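Local structure of XRE-family like protein (Pseudomonas syringae pv. tomato, 3F6W) at residues Arg11-Leu16 with Glu48-Arg53; Glu21-Ala26 with Arg64-Asp69. The protein probably binds DNA as a helix-turn-helix transcriptional regulator of the xenobiotic response element (XRE) family. All blocks are in the same frame, centred on the assembly; numbering follows the deposited sequence. Where two conformers were deposited one is given.

Both contacts hold a later part of the chain against helix 3-26, contact 1 near its middle and contact 2 at its C-terminal end, with centres about 15 Å apart. Contact 1 places the loop leaving helix 41-48 on that helix, and contact 2 the end of helix 56-66 with the turn after it. Their segments alternate along the chain, and a direct salt bridge couples them: E48 OE2 of contact 1 lies 2.6 Å from R23 NE of contact 2. Helices 30-37 and 41-48, probably the helix-turn-helix pair by family resemblance, follow segment 21-26 in sequence and end at E48; L33 of helix 30-37 touches both R23 and I66 of contact 2.

Contact 1: residues Arg11-Leu16 with Glu48-Arg53; sequences RYQALL and ENAERR
One face of the Y12 ring is occupied by R53, whose NH2 sits 3.3 Å above the ring plane, over its centre. Seen from the guanidinium, Y12 CZ lies over one face but offset toward the rim. The planes are inclined by 35°, short of a parallel stack, yet R53 CZ is 4.0 Å from the ring centroid and 14° off the normal, which defines a cation-pi contact. The ring reaches the loop because Y12 CG is anti to the backbone N (chi1 -174°), while R53 bends at chi2 and chi3, which brings its guanidinium over the ring.

Water marks the edge of each flat group. In the ring plane, one water accepts from Y12 OH at 2.6 Å and donates to R52 O, bridging a hydroxyl and carbonyl that do not bond directly; the hydroxyl is also hydrogen-bonded to the backbone N of L54. At the guanidinium edge a second water makes a more tentative bridge: it donates to Q13 OE1 in the one of two Q13 conformers described here, and accepts a long bond from R53 NH1 (3.3 Å).

Next to these water bridges, L16 CD1 packs on A50 CB at 3.8 Å. A50 has positive phi, with two hydrogen bonds returning to the end of helix 41-48: a Schellman motif terminating that helix, here laid against helix 3-26 of the helix-turn-helix domain.

Contact 2: residues Glu21-Ala26 with Arg64-Asp69; sequences EARSAA and RGIGTD
I66 projects from the last turn of helix 56-66 against A22 and R23 near the end of helix 3-26, a helix-to-helix packing contact within the all-helical helix-turn-helix domain. Its backbone lies close to the partner helix, the CA atoms of I66 and R23 being 5.7 Å apart, and its CB points toward that helix. At CB the side chain divides. The CG2 branch lies against the aliphatic root of R23, 3.9 Å from R23 CB and only slightly farther from R23 CG. The other branch starts at CG1, which sits at chi1 56° with N and C flanking it on the two sides, and continues extended to CD1, which meets A22 CB at 3.7 Å and approaches R23 N. R23 thus borders both branches, whereas A22 is met by CD1, and no hydrogen bond crosses between the segments. L33 of helix 30-37 also touches I66, extending the apolar cluster to a third helix.

The R23 side chain crosses that of I66 at about a right angle. Its chain is extended through CD and bends at chi3 (65°); beyond the bend the guanidinium turns off to a salt bridge with E48 and a hydrogen bond from NH1 to I28 O.

Beyond I66 the helix closes in a Schellman motif. G67, at positive phi (97°), is its C-prime residue; G67 N makes a weak bond to R64 O, and T68 N bonds to the last turn of the helix. In the T68 conformer described, CG2 comes only loosely near A22 CB, at 4.2 Å, while A26 CB rests 3.5 Å from the carbonyl oxygen I66 O.

Contact 1: residues Arg11-Leu16 with Glu48-Arg53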
# COMPACT_ATOMS: atom_id res chain seq x y z
N ARG A 11 -0.70 -3.59 1.91
CA ARG A 11 0.15 -4.75 2.07
C ARG A 11 -0.70 -5.94 2.46
O ARG A 11 -0.46 -7.06 2.00
CB ARG A 11 1.20 -4.48 3.14
CG ARG A 11 2.29 -3.55 2.64
CD ARG A 11 2.97 -2.87 3.83
NE ARG A 11 3.74 -3.79 4.64
CZ ARG A 11 3.92 -3.64 5.95
NH1 ARG A 11 3.36 -2.61 6.61
NH2 ARG A 11 4.64 -4.53 6.62
N TYR A 12 -1.70 -5.69 3.29
CA TYR A 12 -2.62 -6.75 3.70
C TYR A 12 -3.41 -7.24 2.48
O TYR A 12 -3.58 -8.44 2.28
CB TYR A 12 -3.55 -6.26 4.81
CG TYR A 12 -4.41 -7.38 5.35
CD1 TYR A 12 -3.94 -8.22 6.34
CD2 TYR A 12 -5.68 -7.61 4.85
CE1 TYR A 12 -4.72 -9.27 6.83
CE2 TYR A 12 -6.48 -8.66 5.33
CZ TYR A 12 -5.99 -9.47 6.33
OH TYR A 12 -6.76 -10.50 6.80
N GLN A 13 -3.87 -6.31 1.65
CA GLN A 13 -4.64 -6.73 0.48
C GLN A 13 -3.77 -7.51 -0.50
O GLN A 13 -4.25 -8.49 -1.10
CB GLN A 13 -5.32 -5.53 -0.19
CG GLN A 13 -6.45 -4.94 0.65
CD GLN A 13 -7.71 -5.78 0.63
OE1 GLN A 13 -8.32 -6.03 1.66
NE2 GLN A 13 -8.10 -6.23 -0.56
N ALA A 14 -2.51 -7.11 -0.63
CA ALA A 14 -1.57 -7.82 -1.49
C ALA A 14 -1.33 -9.23 -0.97
O ALA A 14 -1.29 -10.19 -1.75
CB ALA A 14 -0.23 -7.03 -1.60
N LEU A 15 -1.20 -9.37 0.34
CA LEU A 15 -1.11 -10.70 0.93
C LEU A 15 -2.34 -11.55 0.60
O LEU A 15 -2.20 -12.73 0.24
CB LEU A 15 -0.90 -10.63 2.45
CG LEU A 15 -0.63 -11.97 3.12
CD1 LEU A 15 0.59 -12.63 2.48
CD2 LEU A 15 -0.41 -11.77 4.61
N LEU A 16 -3.54 -10.99 0.71
CA LEU A 16 -4.74 -11.75 0.32
C LEU A 16 -4.69 -12.15 -1.16
O LEU A 16 -5.09 -13.27 -1.53
CB LEU A 16 -6.02 -10.98 0.61
CG LEU A 16 -6.38 -10.70 2.08
CD1 LEU A 16 -7.75 -10.03 2.15
CD2 LEU A 16 -6.34 -12.00 2.91
N GLU A 48 -10.81 -14.48 2.61
CA GLU A 48 -10.50 -14.05 1.23
C GLU A 48 -11.20 -12.76 0.82
O GLU A 48 -10.65 -11.96 0.06
CB GLU A 48 -10.74 -15.17 0.21
CG GLU A 48 -9.94 -16.43 0.53
CD GLU A 48 -10.02 -17.50 -0.55
OE1 GLU A 48 -10.90 -17.43 -1.42
OE2 GLU A 48 -9.19 -18.42 -0.53
N ASN A 49 -12.41 -12.55 1.33
CA ASN A 49 -13.17 -11.35 1.02
C ASN A 49 -12.82 -10.14 1.88
O ASN A 49 -13.43 -9.10 1.74
CB ASN A 49 -14.67 -11.62 1.15
CG ASN A 49 -15.14 -12.72 0.23
OD1 ASN A 49 -14.44 -13.11 -0.70
ND2 ASN A 49 -16.34 -13.24 0.48
N ALA A 50 -11.85 -10.30 2.78
CA ALA A 50 -11.47 -9.25 3.73
C ALA A 50 -12.60 -8.83 4.67
O ALA A 50 -12.67 -7.66 5.08
CB ALA A 50 -10.90 -8.04 3.01
N GLU A 51 -13.47 -9.77 5.00
CA GLU A 51 -14.55 -9.52 5.96
C GLU A 51 -14.21 -10.03 7.37
O GLU A 51 -15.02 -9.94 8.28
CB GLU A 51 -15.85 -10.15 5.46
CG GLU A 51 -16.30 -9.62 4.10
CD GLU A 51 -16.86 -8.21 4.15
OE1 GLU A 51 -17.00 -7.65 5.26
N ARG A 52 -13.02 -10.60 7.53
CA ARG A 52 -12.50 -10.90 8.87
C ARG A 52 -10.99 -10.75 8.79
O ARG A 52 -10.43 -10.87 7.71
CB ARG A 52 -12.90 -12.31 9.32
CG ARG A 52 -12.13 -13.42 8.65
CD ARG A 52 -12.43 -14.80 9.27
NE ARG A 52 -12.10 -14.93 10.69
CZ ARG A 52 -10.87 -15.11 11.17
NH1 ARG A 52 -9.83 -15.16 10.35
NH2 ARG A 52 -10.67 -15.23 12.47
N ARG A 53 -10.33 -10.52 9.93
CA ARG A 53 -8.88 -10.29 9.93
C ARG A 53 -8.11 -11.58 10.19
O ARG A 53 -8.46 -12.35 11.10
CB ARG A 53 -8.48 -9.26 11.00
CG ARG A 53 -9.37 -8.03 11.13
CD ARG A 53 -9.28 -7.13 9.92
NE ARG A 53 -7.91 -6.81 9.53
CZ ARG A 53 -7.57 -6.43 8.30
NH1 ARG A 53 -8.51 -6.33 7.36
NH2 ARG A 53 -6.32 -6.16 7.99
O HOH W 1 -9.02 -11.01 5.56
O HOH W 2 -8.56 -5.22 4.28

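Contact 2: residues Glu21-Ala26 with Arg64-Asp69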
# COMPACT_ATOMS: atom_id res chain seq x y z
N GLU A 21 -4.12 -16.44 -5.14
CA GLU A 21 -3.32 -17.04 -6.20
C GLU A 21 -2.84 -18.44 -5.79
O GLU A 21 -2.90 -19.39 -6.58
CB GLU A 21 -2.11 -16.17 -6.48
CG GLU A 21 -1.23 -16.63 -7.63
CD GLU A 21 -0.26 -15.53 -8.02
OE1 GLU A 21 0.72 -15.33 -7.28
OE2 GLU A 21 -0.49 -14.85 -9.04
N ALA A 22 -2.35 -18.55 -4.56
CA ALA A 22 -1.82 -19.83 -4.07
C ALA A 22 -2.90 -20.90 -3.93
O ALA A 22 -2.69 -22.05 -4.33
CB ALA A 22 -1.07 -19.65 -2.75
N ARG A 23 -4.06 -20.55 -3.39
CA ARG A 23 -5.11 -21.56 -3.23
C ARG A 23 -5.60 -22.03 -4.60
O ARG A 23 -5.77 -23.23 -4.85
CB ARG A 23 -6.29 -21.07 -2.40
CG ARG A 23 -7.40 -22.14 -2.29
CD ARG A 23 -8.60 -21.69 -1.45
NE ARG A 23 -9.33 -20.56 -2.04
CZ ARG A 23 -10.08 -20.63 -3.13
NH1 ARG A 23 -10.21 -21.78 -3.78
NH2 ARG A 23 -10.71 -19.55 -3.56
N SER A 24 -5.84 -21.06 -5.48
CA SER A 24 -6.25 -21.37 -6.84
C SER A 24 -5.23 -22.25 -7.56
O SER A 24 -5.60 -23.19 -8.26
CB SER A 24 -6.47 -20.08 -7.64
OG SER A 24 -6.74 -20.36 -9.01
N ALA A 25 -3.94 -21.96 -7.39
CA ALA A 25 -2.90 -22.75 -8.04
C ALA A 25 -2.87 -24.17 -7.51
O ALA A 25 -2.53 -25.11 -8.24
CB ALA A 25 -1.53 -22.12 -7.82
N ALA A 26 -3.21 -24.33 -6.24
CA ALA A 26 -3.16 -25.64 -5.59
C ALA A 26 -4.34 -26.51 -6.02
O ALA A 26 -4.35 -27.72 -5.80
CB ALA A 26 -3.12 -25.47 -4.05
N ARG A 64 -0.28 -23.74 5.25
CA ARG A 64 -0.03 -25.18 5.30
C ARG A 64 -1.20 -25.93 4.67
O ARG A 64 -1.00 -26.93 3.98
CB ARG A 64 0.22 -25.66 6.74
CG ARG A 64 1.68 -25.70 7.16
CD ARG A 64 2.25 -24.31 7.35
NE ARG A 64 3.66 -24.30 7.71
CZ ARG A 64 4.13 -24.03 8.93
NH1 ARG A 64 3.30 -23.77 9.92
NH2 ARG A 64 5.44 -24.04 9.16
N GLY A 65 -2.41 -25.42 4.87
CA GLY A 65 -3.59 -26.08 4.33
C GLY A 65 -3.61 -26.09 2.80
O GLY A 65 -4.17 -27.00 2.18
N ILE A 66 -3.01 -25.08 2.20
CA ILE A 66 -2.94 -25.04 0.74
C ILE A 66 -1.63 -25.60 0.19
O ILE A 66 -1.50 -25.79 -1.01
CB ILE A 66 -3.20 -23.64 0.18
CG1 ILE A 66 -2.24 -22.63 0.78
CG2 ILE A 66 -4.64 -23.22 0.44
CD1 ILE A 66 -2.50 -21.22 0.29
N GLY A 67 -0.67 -25.84 1.06
CA GLY A 67 0.59 -26.43 0.63
C GLY A 67 1.71 -25.44 0.39
O GLY A 67 2.74 -25.80 -0.16
N THR A 68 1.51 -24.18 0.78
CA THR A 68 2.53 -23.16 0.55
C THR A 68 3.24 -22.72 1.83
O THR A 68 2.61 -22.54 2.87
CB THR A 68 1.98 -21.94 -0.21
OG1 THR A 68 3.03 -21.00 -0.45
CG2 THR A 68 0.88 -21.27 0.60
N ASP A 69 4.56 -22.54 1.73
CA ASP A 69 5.40 -22.19 2.87
C ASP A 69 5.10 -20.77 3.35
O ASP A 69 5.30 -19.80 2.61
CB ASP A 69 6.88 -22.31 2.45
CG ASP A 69 7.85 -22.04 3.59
OD1 ASP A 69 7.46 -21.40 4.59
OD2 ASP A 69 9.02 -22.46 3.47